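Local coordinates for protein endo alpha-1,4 polygalactosaminidase (Neosartorya fumigata, PDB 6OJ1) that cleaves alpha-1,4-linked galactosamine polymers from within the chain as a glycoside hydrolase with a (beta/alpha)-barrel fold, disrupting microbial biofilms, at residues 63-68 / 94-99; 88-93 / 114-119; 182-187 / 199-204; 207-212 / 229-234. One frame throughout, in Å; residues are numbered along the deposited sequence.

Contact 1: 63-68 / 94-99. With EDO (1,2-ethanediol), chain G.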
loop_
_atom_site.group_PDB
_atom_site.type_symbol
_atom_site.label_atom_id
_atom_site.label_comp_id
_atom_site.label_asym_id
_atom_site.label_seq_id
_atom_site.Cartn_x
_atom_site.Cartn_y
_atom_site.Cartn_z
ATOM N N ASP A 63 -1.995 5.861 7.634
ATOM C CA ASP A 63 -3.020 4.895 8.023
ATOM C C ASP A 63 -4.426 5.492 7.970
ATOM O O ASP A 63 -4.677 6.590 8.478
ATOM C CB ASP A 63 -2.721 4.358 9.422
ATOM C CG ASP A 63 -3.669 3.244 9.817
ATOM O OD1 ASP A 63 -3.389 2.070 9.466
ATOM O OD2 ASP A 63 -4.713 3.553 10.435
ATOM N N LEU A 64 -5.352 4.745 7.353
ATOM C CA LEU A 64 -6.734 5.192 7.199
ATOM C C LEU A 64 -7.424 5.427 8.539
ATOM O O LEU A 64 -8.185 6.390 8.694
ATOM C CB LEU A 64 -7.516 4.142 6.392
ATOM C CG LEU A 64 -9.033 4.333 6.350
ATOM C CD1 LEU A 64 -9.391 5.635 5.665
ATOM C CD2 LEU A 64 -9.648 3.132 5.634
ATOM N N PHE A 65 -7.225 4.527 9.498
ATOM C CA PHE A 65 -8.049 4.558 10.701
ATOM C C PHE A 65 -7.555 5.585 11.705
ATOM O O PHE A 65 -8.363 6.308 12.294
ATOM C CB PHE A 65 -8.067 3.186 11.372
ATOM C CG PHE A 65 -8.984 2.192 10.716
ATOM C CD1 PHE A 65 -10.344 2.180 11.013
ATOM C CD2 PHE A 65 -8.482 1.244 9.846
ATOM C CE1 PHE A 65 -11.194 1.249 10.433
ATOM C CE2 PHE A 65 -9.331 0.298 9.253
ATOM C CZ PHE A 65 -10.689 0.307 9.546
ATOM N N ILE A 66 -6.239 5.664 11.916
ATOM C CA ILE A 66 -5.740 6.416 13.066
ATOM C C ILE A 66 -5.471 7.875 12.750
ATOM O O ILE A 66 -5.110 8.635 13.658
ATOM C CB ILE A 66 -4.491 5.728 13.650
ATOM C CG1 ILE A 66 -3.320 5.794 12.680
ATOM C CG2 ILE A 66 -4.810 4.280 13.983
ATOM C CD1 ILE A 66 -2.141 4.942 13.128
ATOM N N ASN A 67 -5.671 8.302 11.506
ATOM C CA ASN A 67 -5.521 9.703 11.130
ATOM C C ASN A 67 -6.878 10.353 10.905
ATOM O O ASN A 67 -7.755 9.766 10.272
ATOM C CB ASN A 67 -4.681 9.813 9.873
ATOM C CG ASN A 67 -3.240 9.538 10.157
ATOM O OD1 ASN A 67 -2.561 10.379 10.752
ATOM N ND2 ASN A 67 -2.765 8.360 9.773
ATOM N N ASP A 68 -7.050 11.568 11.410
ATOM C CA ASP A 68 -8.350 12.209 11.307
ATOM C C ASP A 68 -8.442 13.109 10.073
ATOM O O ASP A 68 -7.456 13.396 9.381
ATOM C CB ASP A 68 -8.686 12.981 12.591
ATOM C CG ASP A 68 -7.701 14.105 12.906
ATOM O OD1 ASP A 68 -6.779 14.378 12.109
ATOM O OD2 ASP A 68 -7.865 14.724 13.981
ATOM N N TRP A 94 -6.868 -5.104 15.999
ATOM C CA TRP A 94 -6.927 -3.828 16.705
ATOM C C TRP A 94 -7.782 -2.781 16.001
ATOM O O TRP A 94 -7.871 -1.649 16.492
ATOM C CB TRP A 94 -5.518 -3.273 16.922
ATOM C CG TRP A 94 -4.751 -2.988 15.671
ATOM C CD1 TRP A 94 -4.613 -1.778 15.047
ATOM C CD2 TRP A 94 -3.986 -3.925 14.897
ATOM N NE1 TRP A 94 -3.819 -1.909 13.933
ATOM C CE2 TRP A 94 -3.417 -3.214 13.823
ATOM C CE3 TRP A 94 -3.735 -5.297 15.007
ATOM C CZ2 TRP A 94 -2.609 -3.829 12.862
ATOM C CZ3 TRP A 94 -2.934 -5.910 14.046
ATOM C CH2 TRP A 94 -2.379 -5.173 12.991
ATOM N N ARG A 95 -8.446 -3.131 14.898
ATOM C CA ARG A 95 -9.202 -2.117 14.179
ATOM C C ARG A 95 -10.589 -1.947 14.795
ATOM O O ARG A 95 -11.130 -2.880 15.394
ATOM C CB ARG A 95 -9.350 -2.479 12.704
ATOM C CG ARG A 95 -8.025 -2.638 11.965
ATOM C CD ARG A 95 -7.164 -1.388 12.110
ATOM N NE ARG A 95 -6.018 -1.479 11.230
ATOM C CZ ARG A 95 -5.133 -0.505 11.047
ATOM N NH1 ARG A 95 -4.119 -0.698 10.213
ATOM N NH2 ARG A 95 -5.265 0.649 11.695
ATOM N N PRO A 96 -11.176 -0.750 14.683
ATOM C CA PRO A 96 -12.483 -0.517 15.317
ATOM C C PRO A 96 -13.628 -1.244 14.639
ATOM O O PRO A 96 -14.706 -1.342 15.241
ATOM C CB PRO A 96 -12.655 1.008 15.236
ATOM C CG PRO A 96 -11.666 1.470 14.213
ATOM C CD PRO A 96 -10.523 0.505 14.268
ATOM N N ASP A 97 -13.426 -1.774 13.428
ATOM C CA ASP A 97 -14.432 -2.578 12.747
ATOM C C ASP A 97 -14.099 -4.059 12.777
ATOM O O ASP A 97 -14.666 -4.829 11.990
ATOM C CB ASP A 97 -14.626 -2.105 11.301
ATOM C CG ASP A 97 -13.368 -2.267 10.427
ATOM O OD1 ASP A 97 -12.306 -2.692 10.931
ATOM O OD2 ASP A 97 -13.437 -1.961 9.213
ATOM N N LYS A 98 -13.221 -4.490 13.695
ATOM C CA LYS A 98 -12.810 -5.895 13.668
ATOM C C LYS A 98 -13.983 -6.831 13.926
ATOM O O LYS A 98 -13.979 -7.969 13.438
ATOM C CB LYS A 98 -11.711 -6.165 14.693
ATOM C CG LYS A 98 -12.127 -5.828 16.105
ATOM C CD LYS A 98 -11.735 -6.916 17.072
ATOM C CE LYS A 98 -11.578 -6.379 18.488
ATOM N NZ LYS A 98 -12.860 -5.956 19.105
ATOM N N ASP A 99 -14.991 -6.374 14.673
ATOM C CA ASP A 99 -16.102 -7.259 15.015
ATOM C C ASP A 99 -17.053 -7.501 13.847
ATOM O O ASP A 99 -17.951 -8.345 13.970
ATOM C CB ASP A 99 -16.864 -6.703 16.201
ATOM C CG ASP A 99 -16.028 -6.697 17.469
ATOM O OD1 ASP A 99 -15.490 -7.765 17.840
ATOM O OD2 ASP A 99 -15.876 -5.624 18.067
HETATM C C1 EDO G . -15.851 1.683 9.308
HETATM O O1 EDO G . -15.392 1.321 10.613
HETATM C C2 EDO G . -15.132 0.806 8.301
HETATM O O2 EDO G . -15.556 -0.556 8.458
#
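The nearest CA atoms, of F65 and R95, are 7.6 Å apart, so side chains join two loops of the (beta/alpha)-barrel: 63-68, following strand 59-63, and the type I turn R95-K98. A salt bridge and the ring of F65 share the contact. R95 NH1 meets the syn lone pair of D63 OD1 at 3.0 Å, a bent bond (139°); the NH2 bonds to both carboxylate oxygens are weak. Carboxylate and guanidinium planes are 15° apart, while R95 NE turns to E92. D63 CG lies anti to the backbone N (chi1 -174°), sending the carboxylate toward R95, and OD2 accepts from F65 N, an Asx turn, and I66 N, an Asx motif, which hold it there. F65 lays one ring face over R95 CB, its CD2 3.7 Å from R95 CD. P96 CG meets F65 CD1 at 3.5 Å. D97 OD2, paired with R133, lies at the ring edge, 3.6 Å from F65 CZ, and accepts from O2 of an ethanediol, probably from the crystallisation liquor, at 2.7 Å.

Contact 2: 88-93 / 114-119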
loop_
_atom_site.group_PDB
_atom_site.type_symbol
_atom_site.label_atom_id
_atom_site.label_comp_id
_atom_site.label_asym_id
_atom_site.label_seq_id
_atom_site.Cartn_x
_atom_site.Cartn_y
_atom_site.Cartn_z
ATOM N N ALA A 88 -6.517 -4.798 3.064
ATOM C CA ALA A 88 -7.678 -5.384 2.422
ATOM C C ALA A 88 -7.675 -6.909 2.498
ATOM O O ALA A 88 -8.738 -7.520 2.413
ATOM C CB ALA A 88 -7.738 -4.928 0.960
ATOM N N GLY A 89 -6.518 -7.527 2.716
ATOM C CA GLY A 89 -6.446 -8.974 2.702
ATOM C C GLY A 89 -6.123 -9.621 4.028
ATOM O O GLY A 89 -6.011 -10.849 4.089
ATOM N N SER A 90 -5.985 -8.830 5.100
ATOM C CA SER A 90 -5.757 -9.397 6.421
ATOM C C SER A 90 -6.721 -8.806 7.440
ATOM O O SER A 90 -7.112 -7.634 7.364
ATOM C CB SER A 90 -4.312 -9.206 6.909
ATOM O OG SER A 90 -4.137 -7.945 7.532
ATOM N N TYR A 91 -7.117 -9.666 8.375
ATOM C CA TYR A 91 -7.800 -9.260 9.595
ATOM C C TYR A 91 -6.780 -8.753 10.606
ATOM O O TYR A 91 -5.822 -9.458 10.919
ATOM C CB TYR A 91 -8.552 -10.458 10.167
ATOM C CG TYR A 91 -9.090 -10.281 11.568
ATOM C CD1 TYR A 91 -10.306 -9.652 11.784
ATOM C CD2 TYR A 91 -8.414 -10.793 12.664
ATOM C CE1 TYR A 91 -10.819 -9.510 13.057
ATOM C CE2 TYR A 91 -8.913 -10.664 13.940
ATOM C CZ TYR A 91 -10.119 -10.019 14.131
ATOM O OH TYR A 91 -10.608 -9.900 15.404
ATOM N N GLU A 92 -6.994 -7.536 11.113
ATOM C CA GLU A 92 -6.161 -6.917 12.139
ATOM C C GLU A 92 -7.018 -6.740 13.378
ATOM O O GLU A 92 -8.022 -6.025 13.325
ATOM C CB GLU A 92 -5.640 -5.550 11.679
ATOM C CG GLU A 92 -4.858 -5.572 10.377
ATOM C CD GLU A 92 -4.833 -4.212 9.701
ATOM O OE1 GLU A 92 -5.910 -3.669 9.394
ATOM O OE2 GLU A 92 -3.725 -3.686 9.481
ATOM N N ASN A 93 -6.630 -7.380 14.485
ATOM C CA ASN A 93 -7.531 -7.439 15.630
ATOM C C ASN A 93 -7.571 -6.146 16.431
ATOM O O ASN A 93 -8.264 -6.096 17.455
ATOM C CB ASN A 93 -7.179 -8.620 16.551
ATOM C CG ASN A 93 -5.900 -8.404 17.364
ATOM O OD1 ASN A 93 -5.206 -7.387 17.244
ATOM N ND2 ASN A 93 -5.589 -9.381 18.207
ATOM N N PRO A 114 -2.104 -14.665 16.220
ATOM C CA PRO A 114 -3.515 -14.647 15.798
ATOM C C PRO A 114 -4.089 -13.255 15.652
ATOM O O PRO A 114 -5.220 -13.118 15.167
ATOM C CB PRO A 114 -4.233 -15.422 16.916
ATOM C CG PRO A 114 -3.142 -16.094 17.709
ATOM C CD PRO A 114 -1.941 -15.220 17.572
ATOM N N GLY A 115 -3.357 -12.221 16.064
ATOM C CA GLY A 115 -3.848 -10.868 15.899
ATOM C C GLY A 115 -3.909 -10.396 14.464
ATOM O O GLY A 115 -4.531 -9.357 14.200
ATOM N N GLU A 116 -3.273 -11.118 13.536
ATOM C CA GLU A 116 -3.405 -10.797 12.122
ATOM C C GLU A 116 -3.545 -12.087 11.328
ATOM O O GLU A 116 -2.689 -12.974 11.429
ATOM C CB GLU A 116 -2.220 -9.982 11.600
ATOM C CG GLU A 116 -2.568 -9.288 10.315
ATOM C CD GLU A 116 -1.611 -8.187 9.923
ATOM O OE1 GLU A 116 -1.863 -7.556 8.872
ATOM O OE2 GLU A 116 -0.626 -7.948 10.652
ATOM N N LYS A 117 -4.623 -12.174 10.549
ATOM C CA LYS A 117 -5.006 -13.385 9.835
ATOM C C LYS A 117 -5.371 -13.074 8.388
ATOM O O LYS A 117 -5.925 -12.018 8.082
ATOM C CB LYS A 117 -6.208 -14.071 10.505
ATOM C CG LYS A 117 -5.961 -14.577 11.912
ATOM C CD LYS A 117 -7.189 -15.304 12.436
ATOM C CE LYS A 117 -7.019 -15.701 13.902
ATOM N NZ LYS A 117 -6.019 -16.791 14.059
ATOM N N TRP A 118 -5.097 -14.039 7.499
ATOM C CA TRP A 118 -5.503 -13.917 6.107
ATOM C C TRP A 118 -7.029 -13.905 5.987
ATOM O O TRP A 118 -7.729 -14.597 6.726
ATOM C CB TRP A 118 -4.898 -15.069 5.289
ATOM C CG TRP A 118 -3.407 -14.935 5.141
ATOM C CD1 TRP A 118 -2.438 -15.677 5.770
ATOM C CD2 TRP A 118 -2.720 -13.963 4.350
ATOM N NE1 TRP A 118 -1.184 -15.237 5.391
ATOM C CE2 TRP A 118 -1.334 -14.185 4.520
ATOM C CE3 TRP A 118 -3.143 -12.928 3.499
ATOM C CZ2 TRP A 118 -0.368 -13.414 3.872
ATOM C CZ3 TRP A 118 -2.178 -12.156 2.857
ATOM C CH2 TRP A 118 -0.805 -12.404 3.052
ATOM N N LEU A 119 -7.544 -13.105 5.052
ATOM C CA LEU A 119 -8.980 -13.028 4.804
ATOM C C LEU A 119 -9.374 -13.848 3.586
ATOM O O LEU A 119 -8.621 -13.955 2.615
ATOM C CB LEU A 119 -9.420 -11.590 4.569
ATOM C CG LEU A 119 -9.279 -10.692 5.795
ATOM C CD1 LEU A 119 -9.618 -9.257 5.401
ATOM C CD2 LEU A 119 -10.168 -11.224 6.912
HETATM O O HOH W 1 -6.310 -12.637 2.020
HETATM O O HOH W 2 -7.078 -12.102 17.124
#
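A88 and G89 meet L119 where two antiparallel strands pair: A88 O touches L119 CD1, and G89 O accepts from L119 N at 2.9 Å, the donor 40° above the carbonyl plane. Water 1 joins G89 O to L119 O. S90 OG donates to E116 OE1 at 2.7 Å on its anti lone pair; E116 reaches it with an extended chain whose CG is anti to the backbone N (chi1 -161°). Y91 and K117 form the hydrogen-bonded pair, Y91 N to K117 O at 2.7 Å and K117 N to Y91 O at 3.0 Å, while Y91 CB packs on L119 CD2 at 3.7 Å. E92 lies alongside E116, with OE2 of E92 4.3 Å from OE1 of E116; the salt bridge of E92 to R95 would probably ease this closeness. N93 N closes the ladder on G115 O at 2.9 Å. Strand 116-119 centres a three-stranded antiparallel sheet, with strand 106-109 beyond it; L119 rests on helix 124-140, and A88 on helix 163-179.

Contact 3: 182-187 / 199-204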
loop_
_atom_site.group_PDB
_atom_site.type_symbol
_atom_site.label_atom_id
_atom_site.label_comp_id
_atom_site.label_asym_id
_atom_site.label_seq_id
_atom_site.Cartn_x
_atom_site.Cartn_y
_atom_site.Cartn_z
ATOM N N MET A 182 -11.570 8.147 -5.741
ATOM C CA MET A 182 -10.234 7.943 -5.210
ATOM C C MET A 182 -9.413 7.082 -6.158
ATOM O O MET A 182 -9.946 6.205 -6.849
ATOM C CB MET A 182 -10.279 7.269 -3.837
ATOM C CG MET A 182 -10.928 8.158 -2.768
ATOM S SD MET A 182 -10.989 7.323 -1.174
ATOM C CE MET A 182 -12.007 5.919 -1.569
ATOM N N SER A 183 -8.107 7.334 -6.163
ATOM C CA SER A 183 -7.146 6.506 -6.870
ATOM C C SER A 183 -6.747 5.309 -6.008
ATOM O O SER A 183 -7.049 5.238 -4.813
ATOM C CB SER A 183 -5.931 7.343 -7.270
ATOM O OG SER A 183 -6.359 8.440 -8.067
ATOM N N ILE A 184 -6.060 4.355 -6.634
ATOM C CA ILE A 184 -5.687 3.102 -5.991
ATOM C C ILE A 184 -4.406 2.597 -6.646
ATOM O O ILE A 184 -4.059 2.986 -7.760
ATOM C CB ILE A 184 -6.816 2.053 -6.120
ATOM C CG1 ILE A 184 -6.596 0.886 -5.159
ATOM C CG2 ILE A 184 -6.928 1.561 -7.577
ATOM C CD1 ILE A 184 -7.834 -0.040 -5.070
ATOM N N GLY A 185 -3.692 1.718 -5.946
ATOM C CA GLY A 185 -2.542 1.062 -6.535
ATOM C C GLY A 185 -2.407 -0.364 -6.038
ATOM O O GLY A 185 -3.086 -0.777 -5.099
ATOM N N LEU A 186 -1.501 -1.101 -6.685
ATOM C CA LEU A 186 -1.235 -2.498 -6.359
ATOM C C LEU A 186 -0.076 -2.598 -5.369
ATOM O O LEU A 186 1.028 -2.134 -5.656
ATOM C CB LEU A 186 -0.912 -3.292 -7.627
ATOM C CG LEU A 186 -0.651 -4.775 -7.374
ATOM C CD1 LEU A 186 -1.960 -5.457 -6.896
ATOM C CD2 LEU A 186 -0.103 -5.456 -8.625
ATOM N N LYS A 187 -0.322 -3.225 -4.221
ATOM C CA LYS A 187 0.713 -3.470 -3.218
ATOM C C LYS A 187 1.395 -4.793 -3.552
ATOM O O LYS A 187 0.779 -5.858 -3.437
ATOM C CB LYS A 187 0.098 -3.525 -1.825
ATOM C CG LYS A 187 1.083 -3.814 -0.688
ATOM C CD LYS A 187 2.121 -2.700 -0.542
ATOM C CE LYS A 187 2.932 -2.843 0.757
ATOM N NZ LYS A 187 2.097 -2.701 1.986
ATOM N N ASN A 199 -6.363 -0.739 -14.120
ATOM C CA ASN A 199 -7.169 -0.153 -13.064
ATOM C C ASN A 199 -6.320 0.531 -11.997
ATOM O O ASN A 199 -6.880 1.152 -11.087
ATOM C CB ASN A 199 -8.045 -1.236 -12.405
ATOM C CG ASN A 199 -9.538 -0.988 -12.584
ATOM O OD1 ASN A 199 -9.967 0.130 -12.893
ATOM N ND2 ASN A 199 -10.340 -2.039 -12.374
ATOM N N MET A 200 -4.991 0.414 -12.074
ATOM C CA MET A 200 -4.093 0.907 -11.035
ATOM C C MET A 200 -3.530 2.271 -11.412
ATOM O O MET A 200 -3.273 2.544 -12.584
ATOM C CB MET A 200 -2.917 -0.058 -10.801
ATOM C CG MET A 200 -3.290 -1.477 -10.358
ATOM S SD MET A 200 -4.141 -1.540 -8.778
ATOM C CE MET A 200 -5.848 -1.696 -9.338
ATOM N N GLN A 201 -3.308 3.120 -10.406
ATOM C CA GLN A 201 -2.604 4.377 -10.640
ATOM C C GLN A 201 -1.138 4.323 -10.212
ATOM O O GLN A 201 -0.378 5.242 -10.551
ATOM C CB GLN A 201 -3.310 5.545 -9.923
ATOM C CG GLN A 201 -4.621 6.018 -10.604
ATOM C CD GLN A 201 -5.692 4.954 -10.656
ATOM O OE1 GLN A 201 -6.250 4.563 -9.632
ATOM N NE2 GLN A 201 -6.006 4.492 -11.856
ATOM N N TRP A 202 -0.728 3.284 -9.490
ATOM C CA TRP A 202 0.664 3.113 -9.081
ATOM C C TRP A 202 0.862 1.682 -8.607
ATOM O O TRP A 202 -0.089 0.908 -8.462
ATOM C CB TRP A 202 1.054 4.069 -7.945
ATOM C CG TRP A 202 0.169 3.918 -6.733
ATOM C CD1 TRP A 202 0.238 2.945 -5.768
ATOM C CD2 TRP A 202 -0.934 4.758 -6.372
ATOM N NE1 TRP A 202 -0.752 3.138 -4.824
ATOM C CE2 TRP A 202 -1.489 4.237 -5.178
ATOM C CE3 TRP A 202 -1.512 5.899 -6.944
ATOM C CZ2 TRP A 202 -2.579 4.827 -4.537
ATOM C CZ3 TRP A 202 -2.601 6.481 -6.308
ATOM C CH2 TRP A 202 -3.123 5.943 -5.126
ATOM N N SER A 203 2.119 1.367 -8.317
ATOM C CA SER A 203 2.534 0.224 -7.519
ATOM C C SER A 203 3.121 0.732 -6.208
ATOM O O SER A 203 3.854 1.722 -6.197
ATOM C CB SER A 203 3.594 -0.596 -8.274
ATOM O OG SER A 203 4.280 -1.476 -7.392
ATOM N N VAL A 204 2.798 0.076 -5.100
ATOM C CA VAL A 204 3.607 0.193 -3.889
ATOM C C VAL A 204 4.414 -1.092 -3.794
ATOM O O VAL A 204 3.837 -2.188 -3.733
ATOM C CB VAL A 204 2.758 0.408 -2.622
ATOM C CG1 VAL A 204 3.659 0.328 -1.382
ATOM C CG2 VAL A 204 2.046 1.770 -2.649
HETATM O O HOH W 3 2.670 -3.606 -7.233
#
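Q201 OE1 accepts from two donors, I184 N at 3.0 Å within its carbonyl plane and H178 NE2, and I184 O in turn takes Q201 N at 2.8 Å, nearly along the C=O axis. This exchange opens the junction of two parallel barrel strands, 183-187 and 202-206, joined through helix 193-196 in a beta-alpha-beta unit. The Q201 side chain bends at chi2 (62°) to turn back to I184. Farther along, L186 N bonds to W202 O and V204 N to L186 O, the usual alternation of a parallel ladder, and water 3 bridges L186 O to S203 OG. W202 turns its indole onto the neighbouring strand: G185 CA makes a CH-pi contact 3.5 Å from the five-membered ring centroid, 22° off its normal, with I184 O and G185 N over the same face of the indole. On the side of L186, M200, bent at chi2 and chi3, lays its thioether against the strand, SD 3.4 Å from L186 N and CE against I184 CG2. The two strands also meet on the side of K187, whose NZ goes to D148: K187 CD presses on V204 CG1 at 3.5 Å, tighter than ordinary van der Waals contact.

Contact 4: 207-212 / 229-234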
loop_
_atom_site.group_PDB
_atom_site.type_symbol
_atom_site.label_atom_id
_atom_site.label_comp_id
_atom_site.label_asym_id
_atom_site.label_seq_id
_atom_site.Cartn_x
_atom_site.Cartn_y
_atom_site.Cartn_z
ATOM N N GLN A 207 10.998 -3.836 -1.254
ATOM C CA GLN A 207 12.200 -4.668 -1.281
ATOM C C GLN A 207 12.471 -5.357 -2.610
ATOM O O GLN A 207 13.163 -6.381 -2.629
ATOM C CB GLN A 207 12.142 -5.735 -0.183
ATOM C CG GLN A 207 12.074 -5.153 1.223
ATOM C CD GLN A 207 11.626 -6.178 2.233
ATOM O OE1 GLN A 207 10.430 -6.418 2.400
ATOM N NE2 GLN A 207 12.578 -6.791 2.910
ATOM N N CYS A 208 11.989 -4.838 -3.740
ATOM C CA CYS A 208 12.339 -5.497 -4.997
ATOM C C CYS A 208 13.844 -5.494 -5.234
ATOM O O CYS A 208 14.374 -6.409 -5.876
ATOM C CB CYS A 208 11.619 -4.844 -6.178
ATOM S SG CYS A 208 12.116 -3.139 -6.568
ATOM N N ALA A 209 14.552 -4.484 -4.714
ATOM C CA ALA A 209 15.998 -4.429 -4.912
ATOM C C ALA A 209 16.691 -5.556 -4.162
ATOM O O ALA A 209 17.650 -6.153 -4.665
ATOM C CB ALA A 209 16.538 -3.069 -4.467
ATOM N N GLN A 210 16.197 -5.875 -2.969
ATOM C CA GLN A 210 16.796 -6.912 -2.144
ATOM C C GLN A 210 16.616 -8.301 -2.750
ATOM O O GLN A 210 17.471 -9.176 -2.548
ATOM C CB GLN A 210 16.190 -6.831 -0.738
ATOM C CG GLN A 210 16.682 -7.862 0.256
ATOM C CD GLN A 210 15.992 -7.733 1.617
ATOM O OE1 GLN A 210 15.168 -6.838 1.834
ATOM N NE2 GLN A 210 16.329 -8.631 2.535
ATOM N N TYR A 211 15.546 -8.513 -3.530
ATOM C CA TYR A 211 15.174 -9.844 -4.008
ATOM C C TYR A 211 15.160 -9.967 -5.528
ATOM O O TYR A 211 14.544 -10.899 -6.059
ATOM C CB TYR A 211 13.814 -10.242 -3.435
ATOM C CG TYR A 211 13.871 -10.412 -1.941
ATOM C CD1 TYR A 211 14.661 -11.404 -1.372
ATOM C CD2 TYR A 211 13.163 -9.565 -1.094
ATOM C CE1 TYR A 211 14.736 -11.559 -0.004
ATOM C CE2 TYR A 211 13.225 -9.716 0.274
ATOM C CZ TYR A 211 14.015 -10.713 0.815
ATOM O OH TYR A 211 14.085 -10.865 2.181
ATOM N N ASN A 212 15.830 -9.064 -6.243
ATOM C CA ASN A 212 16.005 -9.198 -7.688
ATOM C C ASN A 212 14.673 -9.227 -8.429
ATOM O O ASN A 212 14.489 -10.023 -9.354
ATOM C CB ASN A 212 16.814 -10.453 -8.031
ATOM C CG ASN A 212 18.273 -10.166 -8.249
ATOM O OD1 ASN A 212 18.657 -9.634 -9.289
ATOM N ND2 ASN A 212 19.106 -10.546 -7.281
ATOM N N HIS A 229 8.347 2.975 -3.753
ATOM C CA HIS A 229 9.280 1.881 -3.521
ATOM C C HIS A 229 9.912 2.018 -2.143
ATOM O O HIS A 229 10.505 3.055 -1.832
ATOM C CB HIS A 229 10.340 1.874 -4.627
ATOM C CG HIS A 229 11.506 0.979 -4.353
ATOM N ND1 HIS A 229 12.809 1.419 -4.451
ATOM C CD2 HIS A 229 11.571 -0.326 -3.993
ATOM C CE1 HIS A 229 13.629 0.425 -4.156
ATOM N NE2 HIS A 229 12.904 -0.643 -3.870
ATOM N N ILE A 230 9.806 0.964 -1.329
ATOM C CA ILE A 230 10.350 0.945 0.031
ATOM C C ILE A 230 11.471 -0.079 0.112
ATOM O O ILE A 230 11.326 -1.203 -0.378
ATOM C CB ILE A 230 9.267 0.596 1.073
ATOM C CG1 ILE A 230 7.999 1.414 0.880
ATOM C CG2 ILE A 230 9.807 0.782 2.489
ATOM C CD1 ILE A 230 6.842 0.904 1.750
ATOM N N GLU A 231 12.586 0.295 0.752
ATOM C CA GLU A 231 13.595 -0.672 1.160
ATOM C C GLU A 231 13.846 -0.517 2.653
ATOM O O GLU A 231 13.686 0.571 3.214
ATOM C CB GLU A 231 14.916 -0.514 0.388
ATOM C CG GLU A 231 14.796 -0.784 -1.135
ATOM C CD GLU A 231 14.676 -2.263 -1.488
ATOM O OE1 GLU A 231 15.199 -3.111 -0.733
ATOM O OE2 GLU A 231 14.069 -2.578 -2.540
ATOM N N TYR A 232 14.236 -1.623 3.289
ATOM C CA TYR A 232 14.392 -1.705 4.742
ATOM C C TYR A 232 15.812 -2.160 5.060
ATOM O O TYR A 232 16.027 -3.295 5.505
ATOM C CB TYR A 232 13.389 -2.678 5.357
ATOM C CG TYR A 232 11.921 -2.378 5.121
ATOM C CD1 TYR A 232 11.307 -1.280 5.708
ATOM C CD2 TYR A 232 11.147 -3.224 4.337
ATOM C CE1 TYR A 232 9.950 -1.022 5.504
ATOM C CE2 TYR A 232 9.799 -2.986 4.130
ATOM C CZ TYR A 232 9.202 -1.882 4.712
ATOM O OH TYR A 232 7.858 -1.628 4.519
ATOM N N PRO A 233 16.806 -1.296 4.862
ATOM C CA PRO A 233 18.202 -1.760 4.959
ATOM C C PRO A 233 18.650 -2.119 6.370
ATOM O O PRO A 233 19.637 -2.853 6.510
ATOM C CB PRO A 233 19.004 -0.578 4.397
ATOM C CG PRO A 233 18.130 0.590 4.571
ATOM C CD PRO A 233 16.711 0.106 4.422
ATOM N N LYS A 234 17.980 -1.630 7.417
ATOM C CA LYS A 234 18.356 -1.995 8.781
ATOM C C LYS A 234 17.842 -3.371 9.184
ATOM O O LYS A 234 18.187 -3.855 10.266
ATOM C CB LYS A 234 17.840 -0.953 9.788
ATOM C CG LYS A 234 18.309 0.482 9.530
ATOM C CD LYS A 234 17.662 1.491 10.502
ATOM C CE LYS A 234 17.721 2.908 9.944
ATOM N NZ LYS A 234 16.927 3.892 10.786
HETATM O O HOH W 4 15.291 -3.946 1.885
#
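At the C-terminal end of the barrel strands, where the loops of a (beta/alpha)-barrel surround the active site, E231 of strand 227-231 receives the loop 207-212. E231 OE2 accepts from two groups: A209 N at 2.9 Å, on the syn side but 28° out of the carboxylate plane, and H229 NE2 at 2.6 Å on the anti lone pair. The first bond joins the two segments; the second lies within strand 227-231 and forms a His-carboxylate pair. E231 reaches the loop through a bend at chi2 (-75°), which also brings OE2 to A209 CB at 3.2 Å. Beside it, Q207 N bonds to I230 O at 2.8 Å with a C=O...N angle of 175°. The Q207 amide stands nearly perpendicular to Y232, its CD at the ring edge, and NE2 donates to Q210 OE1. Water 4 ties E231 OE1 to Q210 OE1 and Y232 N. C208 SG, in disulfide with C214, sits obliquely beside the H229 ring. H229 ND1 is bonded to T263, so both ring nitrogens have partners, which holds the imidazole's rotation. With OE2 on two N-H donors and OE1 on water 4, the carboxylate's rotation is held too, tying the loop to the strand end.

In the fold
Contact 3 lies deepest, its centre about 8 Å from that of the chain, and all its touching residues are buried; the centres of contacts 1, 2 and 4 lie about 15 to 16 Å out, yet contacts 2 and 4 are also buried, and contact 1 is only partly so. Contacts 3 and 4 share the barrel sheet, since strands 202-206 and 227-231 are neighbours in it, whereas contact 2 belongs to a separate antiparallel sheet. Contacts 1 and 2 interleave along the chain and touch, K98 CE packing 3.5 Å from N93 O. Ladder bonds dominate contacts 2 and 3, a salt bridge with aromatic packing contact 1, and a carboxylate network contact 4, on the opposite side of the chain's centre from contact 1.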